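Local coordinates for DNA polymerase (Bacillus phage phi29, PDB 2PY5), which replicates the viral genome by protein-primed, strand-displacing DNA synthesis with high processivity and fidelity, and proofreads with a 3'-5' exonuclease, at residues Thr16-Cys22 with Val561-Val566; Leu44-Met48 with Phe69-Leu74. The protein carries 2 engineered substitutions. All coordinates share one frame; numbering follows the deposited sequence.

Interaction 1: residues Thr16-Cys22 with Val561-Val566; sequences TTKVEDC and VPGGVV
Cys-22 and Val-566, with Val-561 beside them, fasten the tip of the C-terminal beta hairpin to the loop joining strands 8-15 and 24-31 of the exonuclease domain. The hairpin turns through a type II beta turn from Val-561 to Gly-564, while the exonuclease loop folds back through a type I turn from Lys-18 to Asp-21. Cys-22 follows the type I turn and points its side chain at the hairpin. Its CB presses on Val-561 CG2 at 3.4 Å, tighter than ordinary van der Waals contact and a sign of close packing. With SG anti to the backbone N (chi1 177°), the thiol swings over the hairpin: Cys-22 SG lies 3.6 Å from Val-561 CG2, then rests near Val-565 O and 3.7 Å from Val-566 CG2. Val-566 reaches the loop with both branches, CG1 meeting Thr-17 O at 3.4 Å and CG2 lying against Lys-18 O. At the more exposed margin Val-19 crosses both Val-561 and Val-566 at about a right angle.

Polar links between the two backbones go through water. One molecule donates to Thr-16 O and Val-565 O; a second accepts from Cys-22 N and donates to Pro-562 O, with a weak bond to Val-19 O. Gly-563 takes a positive phi (103°) in the hairpin turn, and its CA lies against Cys-22 O. From Gly-563 onward the chain belongs to the region involved in DNA binding and terminal-protein interaction, and Thr-17 packs on a thymine base of the bound DNA. Thr-17 OG1 is engaged by His-149, and Lys-18 NZ by Glu-151. Inside the loop, Thr-16 OG1 donates to Asp-21 O at 2.6 Å, meeting a lone pair in the carbonyl plane.

Interaction 2: residues Leu44-Met48 with Phe69-Leu74; sequences LDEFM and FIINWL. With EDO (1,2-ethanediol), chain P.
Two helices of the exonuclease domain, 44-54 and 63-76, meet here at nearly a right angle, with Trp-73 of the second laid against the first. Their local axes come no closer than 11.2 Å, a separation bridged by long side chains. Trp-73 CG stands anti to the backbone N (chi1 -175°), carrying the indole across to helix 44-54. The Met-48 side chain runs antiparallel to it, over one face of the ring. Its CB sits over the centre of the six-membered ring, 3.5 Å from the Trp-73 centroid, in a CH-pi contact, and Met-48 CG follows over Trp-73 CD2 at 3.6 Å. The bent chain then sends Met-48 CE to Trp-73 CE3, also at 3.6 Å, and on toward Ile-70 CG2 and Leu-74 CD2. Met-48 SD makes a more oblique Met-aromatic contact, 5.0 Å from the six-membered ring centroid of Trp-73. Leu-44 meets the indole at a slant, its CG near Trp-73 CD1 and its CD2 3.9 Å from Trp-73 CB.

The indole edge is held by Asp-45. Trp-73 NE1 donates to Asp-45 OD1 at 2.9 Å, with an N-H...O angle of 161°; the oxygen lies in the ring plane and is approached nearly along its C-O axis, while the carboxylate plane is turned 68° from the ring. The other oxygen, Asp-45 OD2, accepts from O2 of an ethanediol, probably from the crystallisation liquor, at 2.6 Å. Behind the contact, Ile-70 and Leu-44 touch Phe-13 of strand 8-15, and Phe-69, which interacts with the primer terminal protein, packs on Thr-15. Edge bond and face packing together restrict the rotation of the indole, and the aspartate satisfies its ring N-H where the helix pair reaches the surface.

Overall arrangement
Both contacts are partly buried and lie on the same side of the chain's centre, about 14 Å apart between centres. Interaction 2 joins two helices close in sequence within the exonuclease domain, whereas interaction 1 brings the C-terminal hairpin onto that domain from more than 500 residues away. Helix 63-76 is common ground: Phe-69 approaches Cys-22 and the backbone of Gly-563 and Val-565, and Phe-65 and Ala-68 touch Val-565. Chemistry follows place. At the hairpin tip, small aliphatic and thiol groups pack while waters join the main chains; between the helices, a large indole is packed on one face by a methionine and tied directly at its edge by a carboxylate at the exposed margin.

Interaction 1: residues Thr16-Cys22 with Val561-Val566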
ATOM      1  N   THR F  16      20.307   9.775 -16.107  1.00 29.31           N
ATOM      2  CA  THR F  16      21.619   9.852 -15.516  1.00 28.69           C
ATOM      3  C   THR F  16      21.508  10.051 -14.010  1.00 30.30           C
ATOM      4  O   THR F  16      20.456  10.472 -13.510  1.00 30.84           O
ATOM      5  CB  THR F  16      22.450  10.964 -16.152  1.00 29.44           C
ATOM      6  OG1 THR F  16      21.848  12.230 -15.895  1.00 30.11           O
ATOM      7  CG2 THR F  16      22.562  10.749 -17.648  1.00 30.89           C
ATOM      8  N   THR F  17      22.594   9.761 -13.296  1.00 31.39           N
ATOM      9  CA  THR F  17      22.527   9.598 -11.847  1.00 31.82           C
ATOM     10  C   THR F  17      23.486  10.519 -11.107  1.00 34.00           C
ATOM     11  O   THR F  17      23.863  10.248  -9.976  1.00 34.19           O
ATOM     12  CB  THR F  17      22.757   8.123 -11.473  1.00 33.62           C
ATOM     13  OG1 THR F  17      24.109   7.746 -11.744  1.00 33.13           O
ATOM     14  CG2 THR F  17      21.793   7.224 -12.268  1.00 33.92           C
ATOM     15  N   LYS F  18      23.838  11.629 -11.749  1.00 32.41           N
ATOM     16  CA  LYS F  18      24.724  12.638 -11.170  1.00 34.13           C
ATOM     17  C   LYS F  18      23.899  13.847 -10.748  1.00 32.71           C
ATOM     18  O   LYS F  18      23.174  14.416 -11.563  1.00 35.39           O
ATOM     19  CB  LYS F  18      25.735  13.086 -12.206  1.00 36.23           C
ATOM     20  CG  LYS F  18      26.594  11.985 -12.785  1.00 38.10           C
ATOM     21  CD  LYS F  18      27.324  12.520 -14.010  1.00 40.24           C
ATOM     22  CE  LYS F  18      28.368  11.557 -14.534  1.00 41.87           C
ATOM     23  NZ  LYS F  18      29.174  12.181 -15.631  1.00 43.14           N
ATOM     24  N   VAL F  19      24.006  14.248  -9.482  1.00 33.83           N
ATOM     25  CA  VAL F  19      23.264  15.428  -8.998  1.00 32.91           C
ATOM     26  C   VAL F  19      23.568  16.700  -9.810  1.00 32.89           C
ATOM     27  O   VAL F  19      22.702  17.570  -9.960  1.00 37.40           O
ATOM     28  CB  VAL F  19      23.479  15.677  -7.481  1.00 32.79           C
ATOM     29  CG1 VAL F  19      22.893  14.531  -6.673  1.00 34.43           C
ATOM     30  CG2 VAL F  19      24.947  15.864  -7.151  1.00 34.07           C
ATOM     31  N   GLU F  20      24.779  16.785 -10.372  1.00 33.29           N
ATOM     32  CA  GLU F  20      25.199  17.956 -11.166  1.00 33.81           C
ATOM     33  C   GLU F  20      24.856  17.802 -12.644  1.00 33.73           C
ATOM     34  O   GLU F  20      25.072  18.724 -13.429  1.00 35.95           O
ATOM     35  CB  GLU F  20      26.712  18.220 -11.042  1.00 37.04           C
ATOM     36  CG  GLU F  20      27.402  17.464  -9.945  1.00 42.90           C
ATOM     37  CD  GLU F  20      27.658  16.012 -10.318  1.00 45.05           C
ATOM     38  OE1 GLU F  20      27.101  15.127  -9.650  1.00 45.01           O
ATOM     39  OE2 GLU F  20      28.406  15.765 -11.292  1.00 51.14           O
ATOM     40  N   ASP F  21      24.315  16.651 -13.035  1.00 34.07           N
ATOM     41  CA  ASP F  21      24.045  16.394 -14.444  1.00 31.83           C
ATOM     42  C   ASP F  21      22.975  15.322 -14.595  1.00 32.07           C
ATOM     43  O   ASP F  21      23.251  14.162 -14.939  1.00 32.50           O
ATOM     44  CB  ASP F  21      25.327  15.982 -15.154  1.00 31.49           C
ATOM     45  CG  ASP F  21      25.155  15.849 -16.642  1.00 30.06           C
ATOM     46  OD1 ASP F  21      26.092  15.338 -17.279  1.00 35.35           O
ATOM     47  OD2 ASP F  21      24.092  16.240 -17.172  1.00 35.92           O
ATOM     48  N   CYS F  22      21.751  15.734 -14.295  1.00 31.55           N
ATOM     49  CA  CYS F  22      20.606  14.854 -14.230  1.00 31.61           C
ATOM     50  C   CYS F  22      19.703  15.082 -15.427  1.00 31.44           C
ATOM     51  O   CYS F  22      19.140  16.172 -15.598  1.00 32.90           O
ATOM     52  CB  CYS F  22      19.857  15.125 -12.934  1.00 32.94           C
ATOM     53  SG  CYS F  22      18.360  14.199 -12.708  1.00 32.86           S
ATOM     54  N   VAL F 561      16.891  17.687  -8.123  1.00 25.34           N
ATOM     55  CA  VAL F 561      17.988  18.478  -8.646  1.00 26.27           C
ATOM     56  C   VAL F 561      17.547  19.143  -9.968  1.00 27.15           C
ATOM     57  O   VAL F 561      16.478  18.821 -10.499  1.00 25.77           O
ATOM     58  CB  VAL F 561      19.227  17.569  -8.885  1.00 28.63           C
ATOM     59  CG1 VAL F 561      19.656  16.906  -7.588  1.00 29.46           C
ATOM     60  CG2 VAL F 561      18.900  16.495  -9.951  1.00 29.03           C
ATOM     61  N   PRO F 562      18.345  20.083 -10.509  1.00 26.83           N
ATOM     62  CA  PRO F 562      17.994  20.627 -11.813  1.00 27.29           C
ATOM     63  C   PRO F 562      17.857  19.495 -12.853  1.00 27.35           C
ATOM     64  O   PRO F 562      18.765  18.678 -13.015  1.00 29.08           O
ATOM     65  CB  PRO F 562      19.161  21.584 -12.123  1.00 28.79           C
ATOM     66  CG  PRO F 562      19.684  21.935 -10.779  1.00 28.68           C
ATOM     67  CD  PRO F 562      19.559  20.713  -9.962  1.00 28.27           C
ATOM     68  N   GLY F 563      16.705  19.432 -13.491  1.00 27.80           N
ATOM     69  CA  GLY F 563      16.432  18.425 -14.508  1.00 28.19           C
ATOM     70  C   GLY F 563      15.554  17.273 -14.084  1.00 26.90           C
ATOM     71  O   GLY F 563      14.850  16.696 -14.898  1.00 24.98           O
ATOM     72  N   GLY F 564      15.580  16.908 -12.808  1.00 26.41           N
ATOM     73  CA  GLY F 564      14.776  15.811 -12.349  1.00 25.23           C
ATOM     74  C   GLY F 564      15.152  15.313 -10.978  1.00 23.84           C
ATOM     75  O   GLY F 564      15.513  16.093 -10.103  1.00 26.91           O
ATOM     76  N   VAL F 565      15.125  14.004 -10.819  1.00 24.83           N
ATOM     77  CA  VAL F 565      15.403  13.341  -9.547  1.00 25.93           C
ATOM     78  C   VAL F 565      16.616  12.433  -9.729  1.00 26.42           C
ATOM     79  O   VAL F 565      16.662  11.659 -10.681  1.00 26.79           O
ATOM     80  CB  VAL F 565      14.209  12.486  -9.036  1.00 27.62           C
ATOM     81  CG1 VAL F 565      14.644  11.524  -7.908  1.00 27.23           C
ATOM     82  CG2 VAL F 565      13.085  13.385  -8.556  1.00 28.56           C
ATOM     83  N   VAL F 566      17.568  12.530  -8.802  1.00 26.31           N
ATOM     84  CA  VAL F 566      18.637  11.539  -8.675  1.00 25.54           C
ATOM     85  C   VAL F 566      18.382  10.695  -7.438  1.00 27.05           C
ATOM     86  O   VAL F 566      18.055  11.222  -6.377  1.00 27.01           O
ATOM     87  CB  VAL F 566      20.020  12.206  -8.564  1.00 25.04           C
ATOM     88  CG1 VAL F 566      21.103  11.175  -8.227  1.00 27.06           C
ATOM     89  CG2 VAL F 566      20.333  12.920  -9.845  1.00 26.30           C
TER
HETATM   90  O   HOH W   1      18.166   9.863 -12.183  1.00 22.01           O
HETATM   91  O   HOH W   2      21.326  18.316 -13.008  1.00 35.75           O

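Interaction 2: residues Leu44-Met48 with Phe69-Leu74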
ATOM      1  N   LEU F  44      14.909  13.684 -24.678  1.00 30.95           N
ATOM      2  CA  LEU F  44      13.666  14.119 -24.038  1.00 28.60           C
ATOM      3  C   LEU F  44      12.936  15.127 -24.911  1.00 30.17           C
ATOM      4  O   LEU F  44      11.707  15.106 -24.979  1.00 30.77           O
ATOM      5  CB  LEU F  44      13.913  14.712 -22.642  1.00 31.94           C
ATOM      6  CG  LEU F  44      12.675  15.111 -21.837  1.00 30.17           C
ATOM      7  CD1 LEU F  44      11.675  13.925 -21.721  1.00 31.39           C
ATOM      8  CD2 LEU F  44      13.026  15.596 -20.440  1.00 33.20           C
ATOM      9  N   ASP F  45      13.667  16.014 -25.575  1.00 30.52           N
ATOM     10  CA  ASP F  45      13.039  16.973 -26.478  1.00 31.04           C
ATOM     11  C   ASP F  45      12.208  16.255 -27.533  1.00 30.80           C
ATOM     12  O   ASP F  45      11.094  16.653 -27.818  1.00 31.21           O
ATOM     13  CB  ASP F  45      14.084  17.828 -27.190  1.00 29.17           C
ATOM     14  CG  ASP F  45      14.662  18.943 -26.323  1.00 30.14           C
ATOM     15  OD1 ASP F  45      14.065  19.304 -25.293  1.00 31.87           O
ATOM     16  OD2 ASP F  45      15.716  19.516 -26.724  1.00 32.51           O
ATOM     17  N   GLU F  46      12.776  15.205 -28.109  1.00 31.90           N
ATOM     18  CA  GLU F  46      12.084  14.418 -29.112  1.00 29.32           C
ATOM     19  C   GLU F  46      10.832  13.769 -28.516  1.00 31.32           C
ATOM     20  O   GLU F  46       9.758  13.795 -29.137  1.00 32.95           O
ATOM     21  CB  GLU F  46      13.018  13.347 -29.642  1.00 31.08           C
ATOM     22  CG  GLU F  46      12.473  12.583 -30.800  1.00 32.89           C
ATOM     23  CD  GLU F  46      13.515  11.677 -31.386  1.00 34.60           C
ATOM     24  OE1 GLU F  46      13.678  10.551 -30.869  1.00 36.44           O
ATOM     25  OE2 GLU F  46      14.197  12.111 -32.350  1.00 38.73           O
ATOM     26  N   PHE F  47      10.989  13.181 -27.332  1.00 30.85           N
ATOM     27  CA  PHE F  47       9.868  12.510 -26.649  1.00 29.25           C
ATOM     28  C   PHE F  47       8.741  13.511 -26.394  1.00 30.67           C
ATOM     29  O   PHE F  47       7.560  13.246 -26.682  1.00 30.92           O
ATOM     30  CB  PHE F  47      10.320  11.925 -25.315  1.00 29.83           C
ATOM     31  CG  PHE F  47       9.184  11.283 -24.531  1.00 30.03           C
ATOM     32  CD1 PHE F  47       8.693  10.032 -24.924  1.00 32.55           C
ATOM     33  CD2 PHE F  47       8.619  11.904 -23.425  1.00 31.64           C
ATOM     34  CE1 PHE F  47       7.630   9.433 -24.237  1.00 32.38           C
ATOM     35  CE2 PHE F  47       7.567  11.295 -22.728  1.00 31.95           C
ATOM     36  CZ  PHE F  47       7.086  10.055 -23.149  1.00 32.00           C
ATOM     37  N   MET F  48       9.099  14.654 -25.832  1.00 30.34           N
ATOM     38  CA  MET F  48       8.088  15.644 -25.442  1.00 30.01           C
ATOM     39  C   MET F  48       7.377  16.266 -26.667  1.00 31.00           C
ATOM     40  O   MET F  48       6.189  16.600 -26.600  1.00 30.04           O
ATOM     41  CB  MET F  48       8.694  16.732 -24.550  1.00 31.35           C
ATOM     42  CG  MET F  48       9.106  16.198 -23.202  1.00 30.80           C
ATOM     43  SD  MET F  48       7.757  15.452 -22.242  1.00 32.09           S
ATOM     44  CE  MET F  48       6.617  16.843 -22.050  1.00 30.62           C
ATOM     45  N   PHE F  69      11.077  14.627 -14.322  1.00 30.55           N
ATOM     46  CA  PHE F  69      11.760  14.965 -15.559  1.00 29.87           C
ATOM     47  C   PHE F  69      10.837  15.701 -16.522  1.00 30.17           C
ATOM     48  O   PHE F  69      11.241  16.681 -17.163  1.00 31.32           O
ATOM     49  CB  PHE F  69      12.396  13.723 -16.200  1.00 31.41           C
ATOM     50  CG  PHE F  69      13.520  13.157 -15.391  1.00 31.06           C
ATOM     51  CD1 PHE F  69      13.273  12.319 -14.297  1.00 32.49           C
ATOM     52  CD2 PHE F  69      14.837  13.484 -15.680  1.00 30.34           C
ATOM     53  CE1 PHE F  69      14.336  11.833 -13.528  1.00 30.93           C
ATOM     54  CE2 PHE F  69      15.856  12.974 -14.927  1.00 30.80           C
ATOM     55  CZ  PHE F  69      15.607  12.143 -13.866  1.00 31.97           C
ATOM     56  N   ILE F  70       9.581  15.245 -16.601  1.00 29.69           N
ATOM     57  CA  ILE F  70       8.582  15.847 -17.462  1.00 29.48           C
ATOM     58  C   ILE F  70       8.275  17.271 -17.039  1.00 29.78           C
ATOM     59  O   ILE F  70       8.236  18.174 -17.868  1.00 30.68           O
ATOM     60  CB  ILE F  70       7.301  14.971 -17.462  1.00 30.69           C
ATOM     61  CG1 ILE F  70       7.558  13.655 -18.186  1.00 32.86           C
ATOM     62  CG2 ILE F  70       6.106  15.694 -18.078  1.00 31.73           C
ATOM     63  CD1 ILE F  70       6.525  12.613 -17.926  1.00 34.82           C
ATOM     64  N   ILE F  71       8.067  17.484 -15.740  1.00 30.51           N
ATOM     65  CA  ILE F  71       7.749  18.827 -15.236  1.00 29.56           C
ATOM     66  C   ILE F  71       8.949  19.780 -15.385  1.00 29.72           C
ATOM     67  O   ILE F  71       8.770  20.947 -15.757  1.00 31.71           O
ATOM     68  CB  ILE F  71       7.150  18.800 -13.820  1.00 30.20           C
ATOM     69  CG1 ILE F  71       5.802  18.073 -13.853  1.00 32.28           C
ATOM     70  CG2 ILE F  71       6.906  20.227 -13.313  1.00 33.49           C
ATOM     71  CD1 ILE F  71       5.149  17.940 -12.488  1.00 33.43           C
ATOM     72  N   ASN F  72      10.156  19.288 -15.092  1.00 28.74           N
ATOM     73  CA  ASN F  72      11.357  20.077 -15.363  1.00 28.92           C
ATOM     74  C   ASN F  72      11.393  20.544 -16.824  1.00 29.31           C
ATOM     75  O   ASN F  72      11.756  21.671 -17.113  1.00 31.47           O
ATOM     76  CB  ASN F  72      12.626  19.279 -15.034  1.00 30.00           C
ATOM     77  CG  ASN F  72      13.061  19.439 -13.586  1.00 31.84           C
ATOM     78  OD1 ASN F  72      12.637  18.661 -12.698  1.00 33.40           O
ATOM     79  ND2 ASN F  72      13.860  20.437 -13.325  1.00 27.58           N
ATOM     80  N   TRP F  73      11.007  19.676 -17.753  1.00 30.45           N
ATOM     81  CA  TRP F  73      11.000  20.058 -19.170  1.00 30.55           C
ATOM     82  C   TRP F  73       9.908  21.093 -19.448  1.00 28.20           C
ATOM     83  O   TRP F  73      10.162  22.113 -20.077  1.00 30.45           O
ATOM     84  CB  TRP F  73      10.804  18.834 -20.065  1.00 31.84           C
ATOM     85  CG  TRP F  73      10.909  19.121 -21.543  1.00 30.70           C
ATOM     86  CD1 TRP F  73      12.027  18.991 -22.320  1.00 32.38           C
ATOM     87  CD2 TRP F  73       9.870  19.595 -22.419  1.00 31.58           C
ATOM     88  NE1 TRP F  73      11.757  19.352 -23.604  1.00 32.75           N
ATOM     89  CE2 TRP F  73      10.443  19.727 -23.705  1.00 31.79           C
ATOM     90  CE3 TRP F  73       8.521  19.917 -22.248  1.00 32.17           C
ATOM     91  CZ2 TRP F  73       9.714  20.168 -24.807  1.00 32.29           C
ATOM     92  CZ3 TRP F  73       7.793  20.341 -23.335  1.00 31.02           C
ATOM     93  CH2 TRP F  73       8.398  20.484 -24.605  1.00 32.59           C
ATOM     94  N   LEU F  74       8.697  20.827 -18.949  1.00 28.88           N
ATOM     95  CA  LEU F  74       7.573  21.705 -19.201  1.00 28.82           C
ATOM     96  C   LEU F  74       7.914  23.129 -18.784  1.00 30.86           C
ATOM     97  O   LEU F  74       7.702  24.055 -19.536  1.00 31.69           O
ATOM     98  CB  LEU F  74       6.305  21.204 -18.483  1.00 31.12           C
ATOM     99  CG  LEU F  74       5.690  19.940 -19.071  1.00 31.02           C
ATOM    100  CD1 LEU F  74       4.713  19.336 -18.075  1.00 31.44           C
ATOM    101  CD2 LEU F  74       4.972  20.231 -20.387  1.00 31.36           C
TER
HETATM  102  C1  EDO P9001      16.272  17.423 -29.999  1.00 41.19           C
HETATM  103  O1  EDO P9001      16.118  16.024 -30.260  1.00 40.31           O
HETATM  104  C2  EDO P9001      17.285  17.655 -28.884  1.00 41.57           C
HETATM  105  O2  EDO P9001      17.414  19.058 -28.595  1.00 40.67           O